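Local coordinates for protein putative enoyl-CoA hydratase/isomerase (Mycobacterium abscessus, PDB 4MI2) that probably isomerises the ring 1,2-epoxide of phenylacetyl-CoA in phenylacetate degradation, as a crotonase-family isomerase, at residues A31-M36 / L71-E76; V67-A72 / E91-V96. One frame throughout, in Å; residues are numbered along the deposited sequence.

Contact 1: residues A31-M36 / L71-E76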
ATOM      1  N   ALA B  31     -14.780 -27.472  -1.413  1.00 20.16           N
ATOM      2  CA  ALA B  31     -13.545 -27.817  -0.713  1.00 20.28           C
ATOM      3  C   ALA B  31     -12.606 -28.486  -1.699  1.00 20.38           C
ATOM      4  O   ALA B  31     -13.032 -29.326  -2.482  1.00 20.40           O
ATOM      5  CB  ALA B  31     -13.823 -28.742   0.465  1.00 20.76           C
ATOM      6  N   LEU B  32     -11.332 -28.109  -1.658  1.00 20.62           N
ATOM      7  CA  LEU B  32     -10.380 -28.527  -2.684  1.00 21.03           C
ATOM      8  C   LEU B  32      -9.705 -29.846  -2.322  1.00 21.84           C
ATOM      9  O   LEU B  32      -8.810 -29.881  -1.482  1.00 21.93           O
ATOM     10  CB  LEU B  32      -9.328 -27.435  -2.897  1.00 20.82           C
ATOM     11  CG  LEU B  32      -9.900 -26.054  -3.238  1.00 20.53           C
ATOM     12  CD1 LEU B  32      -8.795 -25.028  -3.262  1.00 20.42           C
ATOM     13  CD2 LEU B  32     -10.651 -26.076  -4.562  1.00 20.55           C
ATOM     14  N   ASP B  33     -10.154 -30.932  -2.947  1.00 22.63           N
ATOM     15  CA  ASP B  33      -9.475 -32.231  -2.837  1.00 23.64           C
ATOM     16  C   ASP B  33      -8.563 -32.428  -4.063  1.00 24.27           C
ATOM     17  O   ASP B  33      -8.487 -31.544  -4.918  1.00 23.83           O
ATOM     18  CB  ASP B  33     -10.494 -33.365  -2.667  1.00 24.11           C
ATOM     19  CG  ASP B  33     -11.411 -33.555  -3.882  1.00 24.04           C
ATOM     20  OD1 ASP B  33     -11.341 -32.775  -4.856  1.00 23.27           O
ATOM     21  OD2 ASP B  33     -12.202 -34.517  -3.856  1.00 24.52           O
ATOM     22  N   ARG B  34      -7.865 -33.554  -4.146  1.00 25.66           N
ATOM     23  CA  ARG B  34      -6.854 -33.741  -5.196  1.00 26.87           C
ATOM     24  C   ARG B  34      -7.429 -33.592  -6.611  1.00 26.89           C
ATOM     25  O   ARG B  34      -6.824 -32.941  -7.460  1.00 27.03           O
ATOM     26  CB  ARG B  34      -6.151 -35.102  -5.046  1.00 28.42           C
ATOM     27  CG  ARG B  34      -5.081 -35.105  -3.968  1.00 29.35           C
ATOM     28  CD  ARG B  34      -4.300 -36.407  -3.953  1.00 31.22           C
ATOM     29  NE  ARG B  34      -5.168 -37.495  -3.512  1.00 32.82           N
ATOM     30  CZ  ARG B  34      -5.410 -37.811  -2.238  1.00 33.55           C
ATOM     31  NH1 ARG B  34      -6.231 -38.817  -1.956  1.00 34.65           N
ATOM     32  NH2 ARG B  34      -4.840 -37.135  -1.246  1.00 33.35           N
ATOM     33  N   THR B  35      -8.589 -34.196  -6.849  1.00 27.18           N
ATOM     34  CA  THR B  35      -9.281 -34.117  -8.138  1.00 27.58           C
ATOM     35  C   THR B  35      -9.601 -32.677  -8.502  1.00 27.07           C
ATOM     36  O   THR B  35      -9.359 -32.241  -9.620  1.00 27.37           O
ATOM     37  CB  THR B  35     -10.606 -34.904  -8.101  1.00 27.75           C
ATOM     38  OG1 THR B  35     -10.329 -36.266  -7.788  1.00 28.63           O
ATOM     39  CG2 THR B  35     -11.331 -34.833  -9.436  1.00 27.78           C
ATOM     40  N   MET B  36     -10.153 -31.954  -7.542  1.00 26.82           N
ATOM     41  CA  MET B  36     -10.491 -30.557  -7.715  1.00 26.65           C
ATOM     42  C   MET B  36      -9.263 -29.690  -8.038  1.00 25.42           C
ATOM     43  O   MET B  36      -9.319 -28.817  -8.899  1.00 24.56           O
ATOM     44  CB  MET B  36     -11.130 -30.063  -6.436  1.00 27.94           C
ATOM     45  CG  MET B  36     -11.858 -28.758  -6.583  1.00 29.57           C
ATOM     46  SD  MET B  36     -13.621 -29.026  -6.790  1.00 32.77           S
ATOM     47  CE  MET B  36     -14.163 -27.340  -6.544  1.00 30.77           C
ATOM     48  N   LEU B  71     -11.018 -31.178   4.128  1.00 22.84           N
ATOM     49  CA  LEU B  71     -10.688 -31.601   5.495  1.00 23.33           C
ATOM     50  C   LEU B  71     -10.388 -33.096   5.584  1.00 23.62           C
ATOM     51  O   LEU B  71      -9.395 -33.492   6.185  1.00 23.30           O
ATOM     52  CB  LEU B  71     -11.838 -31.236   6.453  1.00 23.95           C
ATOM     53  CG  LEU B  71     -11.709 -31.670   7.922  1.00 24.49           C
ATOM     54  CD1 LEU B  71     -10.581 -30.913   8.592  1.00 24.21           C
ATOM     55  CD2 LEU B  71     -13.017 -31.466   8.677  1.00 25.12           C
ATOM     56  N   ALA B  72     -11.244 -33.919   4.978  1.00 24.17           N
ATOM     57  CA  ALA B  72     -11.092 -35.372   5.064  1.00 24.96           C
ATOM     58  C   ALA B  72      -9.765 -35.837   4.474  1.00 25.22           C
ATOM     59  O   ALA B  72      -9.083 -36.685   5.061  1.00 25.32           O
ATOM     60  CB  ALA B  72     -12.256 -36.086   4.388  1.00 25.36           C
ATOM     61  N   GLU B  73      -9.391 -35.275   3.326  1.00 25.30           N
ATOM     62  CA  GLU B  73      -8.133 -35.654   2.687  1.00 25.65           C
ATOM     63  C   GLU B  73      -6.961 -35.150   3.513  1.00 25.27           C
ATOM     64  O   GLU B  73      -5.915 -35.790   3.599  1.00 25.69           O
ATOM     65  CB  GLU B  73      -8.052 -35.091   1.270  1.00 26.12           C
ATOM     66  CG  GLU B  73      -7.867 -36.164   0.219  1.00 27.05           C
ATOM     67  CD  GLU B  73      -8.311 -35.721  -1.160  1.00 26.98           C
ATOM     68  OE1 GLU B  73      -7.747 -34.733  -1.668  1.00 26.24           O
ATOM     69  OE2 GLU B  73      -9.210 -36.378  -1.732  1.00 27.55           O
ATOM     70  N   HIS B  74      -7.136 -33.992   4.126  1.00 24.70           N
ATOM     71  CA  HIS B  74      -6.100 -33.452   4.976  1.00 24.55           C
ATOM     72  C   HIS B  74      -5.902 -34.295   6.245  1.00 24.74           C
ATOM     73  O   HIS B  74      -4.771 -34.562   6.642  1.00 23.96           O
ATOM     74  CB  HIS B  74      -6.398 -32.004   5.342  1.00 24.19           C
ATOM     75  CG  HIS B  74      -5.385 -31.426   6.263  1.00 24.14           C
ATOM     76  ND1 HIS B  74      -4.107 -31.113   5.858  1.00 24.02           N
ATOM     77  CD2 HIS B  74      -5.440 -31.166   7.587  1.00 24.26           C
ATOM     78  CE1 HIS B  74      -3.423 -30.661   6.895  1.00 24.02           C
ATOM     79  NE2 HIS B  74      -4.210 -30.688   7.955  1.00 24.09           N
ATOM     80  N   VAL B  75      -6.998 -34.702   6.876  1.00 25.51           N
ATOM     81  CA  VAL B  75      -6.925 -35.568   8.058  1.00 26.43           C
ATOM     82  C   VAL B  75      -6.166 -36.870   7.759  1.00 27.42           C
ATOM     83  O   VAL B  75      -5.319 -37.289   8.542  1.00 27.13           O
ATOM     84  CB  VAL B  75      -8.337 -35.871   8.616  1.00 26.75           C
ATOM     85  CG1 VAL B  75      -8.325 -37.054   9.580  1.00 27.10           C
ATOM     86  CG2 VAL B  75      -8.912 -34.636   9.300  1.00 26.59           C
ATOM     87  N   GLU B  76      -6.466 -37.482   6.616  1.00 28.93           N
ATOM     88  CA  GLU B  76      -5.835 -38.734   6.193  1.00 30.94           C
ATOM     89  C   GLU B  76      -4.316 -38.589   5.997  1.00 30.57           C
ATOM     90  O   GLU B  76      -3.546 -39.452   6.414  1.00 31.11           O
ATOM     91  CB  GLU B  76      -6.499 -39.226   4.899  1.00 32.82           C
ATOM     92  CG  GLU B  76      -6.005 -40.569   4.379  1.00 35.08           C
ATOM     93  CD  GLU B  76      -6.566 -40.905   2.998  1.00 37.24           C
ATOM     94  OE1 GLU B  76      -6.519 -40.039   2.087  1.00 38.36           O
ATOM     95  OE2 GLU B  76      -7.052 -42.042   2.814  1.00 39.08           O
TER
HETATM   96  O   HOH W   1     -12.214 -36.328  -1.974  1.00 20.96           O
HETATM   97  O   HOH W   2      -5.064 -37.693   1.716  1.00 25.86           O
HETATM   98  O   HOH W   3      -9.746 -36.353  -4.844  1.00 28.07           O
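Glu73 reaches from helix 71-80 to the start of helix 34-49 and sets its carboxylate at the first backbone amide there. OE1 takes the N-H of Arg34 through its syn lone pair, with Arg34 N and Glu73 OE1 2.7 Å apart and the bond somewhat bent at 141°. Glu73 OE1 also rests 3.2 Å from Asp33 CB, which makes this the tight part of the contact. Asp33 is the N-cap: with chi1 at 65° its carboxylate turns back over the helix start, and Asp33 OD1 accepts from Met36 N at 3.0 Å. Water 3 links Thr35 N to Glu73 OE2, so the amides of Arg34, Thr35 and Met36 meet a carboxylate directly or, for Thr35, through water.

Two carboxylates thus share one helix end. Their planes are nearly parallel, and Asp33 OD2 lies 4.1 Å from Glu73 OE2; water 1 donates to both, and the helix N-terminus, Arg34 and a long, weak ion pair from Arg25 to Asp33 probably ease the repulsion. The Arg34 guanidinium stacks one face on the Glu73 carboxylate, whose CD lies toward the rim of the group, the planes 24° apart. Arg34 NH2 and Glu73 OE1 form a long salt bridge of 3.8 Å, an attraction of charges alone, because the oxygen lies well out of the guanidinium plane.

Toward solvent the contact loosens. Glu76 OE1 stays 4.2 Å from Arg34 NH1, and water 2 joins Arg34 NH2, Glu76 OE1 and Glu73 O.

At this surface site helix 71-80 meets the start of helix 34-49; Arg34 also touches His92 of helix 87-102, and His74 bonds to His249 of a second subunit.

Contact 2: residues V67-A72 / E91-V96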
ATOM      1  N   VAL B  67     -14.308 -23.168   0.535  1.00 17.87           N
ATOM      2  CA  VAL B  67     -13.884 -23.231   1.928  1.00 18.10           C
ATOM      3  C   VAL B  67     -12.430 -23.656   2.099  1.00 18.10           C
ATOM      4  O   VAL B  67     -11.977 -23.818   3.226  1.00 18.28           O
ATOM      5  CB  VAL B  67     -14.794 -24.129   2.810  1.00 18.45           C
ATOM      6  CG1 VAL B  67     -16.215 -23.586   2.827  1.00 18.71           C
ATOM      7  CG2 VAL B  67     -14.749 -25.600   2.379  1.00 18.60           C
ATOM      8  N   GLY B  68     -11.694 -23.822   0.998  1.00 18.27           N
ATOM      9  CA  GLY B  68     -10.273 -24.168   1.066  1.00 18.25           C
ATOM     10  C   GLY B  68     -10.027 -25.666   1.039  1.00 18.80           C
ATOM     11  O   GLY B  68     -10.847 -26.427   0.522  1.00 19.05           O
ATOM     12  N   GLN B  69      -8.892 -26.086   1.595  1.00 19.07           N
ATOM     13  CA  GLN B  69      -8.458 -27.486   1.573  1.00 19.67           C
ATOM     14  C   GLN B  69      -9.549 -28.448   2.035  1.00 20.51           C
ATOM     15  O   GLN B  69     -10.261 -28.181   3.007  1.00 20.84           O
ATOM     16  CB  GLN B  69      -7.220 -27.654   2.471  1.00 19.54           C
ATOM     17  CG  GLN B  69      -6.791 -29.091   2.742  1.00 19.74           C
ATOM     18  CD  GLN B  69      -6.413 -29.848   1.489  1.00 19.92           C
ATOM     19  OE1 GLN B  69      -5.750 -29.304   0.593  1.00 19.78           O
ATOM     20  NE2 GLN B  69      -6.803 -31.121   1.424  1.00 20.13           N
ATOM     21  N   ASP B  70      -9.672 -29.578   1.349  1.00 21.26           N
ATOM     22  CA  ASP B  70     -10.593 -30.613   1.796  1.00 22.17           C
ATOM     23  C   ASP B  70     -10.130 -31.207   3.142  1.00 22.31           C
ATOM     24  O   ASP B  70      -8.998 -31.677   3.275  1.00 22.15           O
ATOM     25  CB  ASP B  70     -10.722 -31.702   0.741  1.00 22.82           C
ATOM     26  CG  ASP B  70     -11.655 -32.800   1.166  1.00 23.54           C
ATOM     27  OD1 ASP B  70     -12.876 -32.566   1.164  1.00 24.26           O
ATOM     28  OD2 ASP B  70     -11.163 -33.885   1.521  1.00 24.13           O
ATOM     29  N   LEU B  71     -11.018 -31.178   4.128  1.00 22.84           N
ATOM     30  CA  LEU B  71     -10.688 -31.601   5.495  1.00 23.33           C
ATOM     31  C   LEU B  71     -10.388 -33.096   5.584  1.00 23.62           C
ATOM     32  O   LEU B  71      -9.395 -33.492   6.185  1.00 23.30           O
ATOM     33  CB  LEU B  71     -11.838 -31.236   6.453  1.00 23.95           C
ATOM     34  CG  LEU B  71     -11.709 -31.670   7.922  1.00 24.49           C
ATOM     35  CD1 LEU B  71     -10.581 -30.913   8.592  1.00 24.21           C
ATOM     36  CD2 LEU B  71     -13.017 -31.466   8.677  1.00 25.12           C
ATOM     37  N   ALA B  72     -11.244 -33.919   4.978  1.00 24.17           N
ATOM     38  CA  ALA B  72     -11.092 -35.372   5.064  1.00 24.96           C
ATOM     39  C   ALA B  72      -9.765 -35.837   4.474  1.00 25.22           C
ATOM     40  O   ALA B  72      -9.083 -36.685   5.061  1.00 25.32           O
ATOM     41  CB  ALA B  72     -12.256 -36.086   4.388  1.00 25.36           C
ATOM     42  N   GLU B  91       2.892 -29.336  -4.357  1.00 23.19           N
ATOM     43  CA  GLU B  91       2.441 -30.167  -5.477  1.00 23.91           C
ATOM     44  C   GLU B  91       1.204 -29.610  -6.202  1.00 23.02           C
ATOM     45  O   GLU B  91       1.086 -29.761  -7.403  1.00 23.07           O
ATOM     46  CB  GLU B  91       2.154 -31.592  -4.958  1.00 25.36           C
ATOM     47  CG  GLU B  91       1.637 -32.585  -5.994  1.00 27.34           C
ATOM     48  CD  GLU B  91       1.343 -33.977  -5.418  1.00 29.15           C
ATOM     49  OE1 GLU B  91       1.626 -34.238  -4.221  1.00 29.43           O
ATOM     50  OE2 GLU B  91       0.830 -34.826  -6.188  1.00 31.85           O
ATOM     51  N   HIS B  92       0.279 -28.982  -5.478  1.00 22.11           N
ATOM     52  CA  HIS B  92      -1.011 -28.573  -6.059  1.00 21.56           C
ATOM     53  C   HIS B  92      -1.291 -27.076  -6.028  1.00 20.60           C
ATOM     54  O   HIS B  92      -1.615 -26.482  -7.052  1.00 20.42           O
ATOM     55  CB  HIS B  92      -2.158 -29.283  -5.346  1.00 21.76           C
ATOM     56  CG  HIS B  92      -2.125 -30.763  -5.504  1.00 22.51           C
ATOM     57  ND1 HIS B  92      -1.903 -31.621  -4.448  1.00 22.97           N
ATOM     58  CD2 HIS B  92      -2.252 -31.540  -6.605  1.00 22.99           C
ATOM     59  CE1 HIS B  92      -1.923 -32.867  -4.890  1.00 23.51           C
ATOM     60  NE2 HIS B  92      -2.128 -32.845  -6.196  1.00 23.58           N
ATOM     61  N   TYR B  93      -1.184 -26.473  -4.849  1.00 19.80           N
ATOM     62  CA  TYR B  93      -1.558 -25.071  -4.681  1.00 19.18           C
ATOM     63  C   TYR B  93      -0.600 -24.125  -5.392  1.00 18.50           C
ATOM     64  O   TYR B  93      -1.030 -23.219  -6.100  1.00 18.31           O
ATOM     65  CB  TYR B  93      -1.676 -24.722  -3.196  1.00 19.31           C
ATOM     66  CG  TYR B  93      -2.899 -25.335  -2.558  1.00 19.66           C
ATOM     67  CD1 TYR B  93      -2.798 -26.433  -1.703  1.00 20.04           C
ATOM     68  CD2 TYR B  93      -4.160 -24.830  -2.830  1.00 19.82           C
ATOM     69  CE1 TYR B  93      -3.924 -26.995  -1.126  1.00 20.28           C
ATOM     70  CE2 TYR B  93      -5.290 -25.380  -2.255  1.00 20.16           C
ATOM     71  CZ  TYR B  93      -5.166 -26.459  -1.406  1.00 20.42           C
ATOM     72  OH  TYR B  93      -6.291 -27.008  -0.851  1.00 21.10           O
ATOM     73  N   ASN B  94       0.696 -24.353  -5.227  1.00 17.88           N
ATOM     74  CA  ASN B  94       1.685 -23.509  -5.876  1.00 17.55           C
ATOM     75  C   ASN B  94       1.520 -23.463  -7.410  1.00 17.56           C
ATOM     76  O   ASN B  94       1.426 -22.375  -7.968  1.00 17.33           O
ATOM     77  CB  ASN B  94       3.110 -23.853  -5.398  1.00 17.51           C
ATOM     78  CG  ASN B  94       3.379 -23.370  -3.967  1.00 17.20           C
ATOM     79  OD1 ASN B  94       2.513 -22.771  -3.332  1.00 16.83           O
ATOM     80  ND2 ASN B  94       4.595 -23.602  -3.466  1.00 17.27           N
ATOM     81  N   PRO B  95       1.429 -24.622  -8.092  1.00 17.70           N
ATOM     82  CA  PRO B  95       1.178 -24.543  -9.547  1.00 17.82           C
ATOM     83  C   PRO B  95      -0.120 -23.802  -9.931  1.00 17.60           C
ATOM     84  O   PRO B  95      -0.145 -23.078 -10.932  1.00 17.46           O
ATOM     85  CB  PRO B  95       1.105 -26.014  -9.984  1.00 18.17           C
ATOM     86  CG  PRO B  95       1.858 -26.769  -8.940  1.00 18.33           C
ATOM     87  CD  PRO B  95       1.721 -25.996  -7.649  1.00 17.93           C
ATOM     88  N   VAL B  96      -1.176 -23.986  -9.142  1.00 17.36           N
ATOM     89  CA  VAL B  96      -2.447 -23.283  -9.366  1.00 17.30           C
ATOM     90  C   VAL B  96      -2.267 -21.758  -9.334  1.00 17.17           C
ATOM     91  O   VAL B  96      -2.736 -21.051 -10.233  1.00 17.10           O
ATOM     92  CB  VAL B  96      -3.526 -23.735  -8.345  1.00 17.10           C
ATOM     93  CG1 VAL B  96      -4.682 -22.746  -8.254  1.00 16.96           C
ATOM     94  CG2 VAL B  96      -4.054 -25.104  -8.730  1.00 17.33           C
TER
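The loop between strand 55-60 and helix 71-80 holds Gly68-Gln69-Asp70, matching the Gly-X-Asp common in crotonase-fold enzymes, where the loop contributes a backbone N-H to the oxyanion hole; the same role is probable here. Gln69 of that loop is held by Tyr93 from helix 87-102. The phenol comes in end-on. Tyr93 OH donates to Gln69 OE1 at 2.8 Å, and Tyr93 OH also lies against the base of the same residue, 3.3 Å from Gln69 CA. The amide oxygen sits in the plane of the ring at its edge, while the amide itself stands nearly upright to the ring, the planes 76° apart. Relative to the amide, the hydroxyl approaches from above the carbonyl plane, 40° out of it.

A bend at chi2 (61°) folds the amide of Gln69 back beside its own backbone, and Gln69 NE2 donates to Asp70 O, 2.9 Å away. OE1 also accepts from Lys37 NZ, and these two bonds together fix the flip of the amide.

Tyr93 is buried as it crosses from helix 87-102 to the loop, bordered by Lys37 of helix 34-49, Leu32 before that helix, and Ala118 of helix 118-124.

The two contacts have centres about 7 Å apart and share Leu71 and Ala72, the start of helix 71-80. Along the chain, 31-36 comes first, then 67-72 running into 71-76, and finally 91-96. Leu32 joins them directly: Leu32 N bonds probably to Gly68 O at 2.8 Å and Leu32 O to Asp70 N at 3.0 Å, while CD1 packs on Tyr93 CE2. Helices 34-49, 71-80 and 87-102 thus meet around the loop after strand 55-60. Contact 2 is buried at the loop and contact 1 lies at the surface on the helix that follows it, beside the interface with a second subunit.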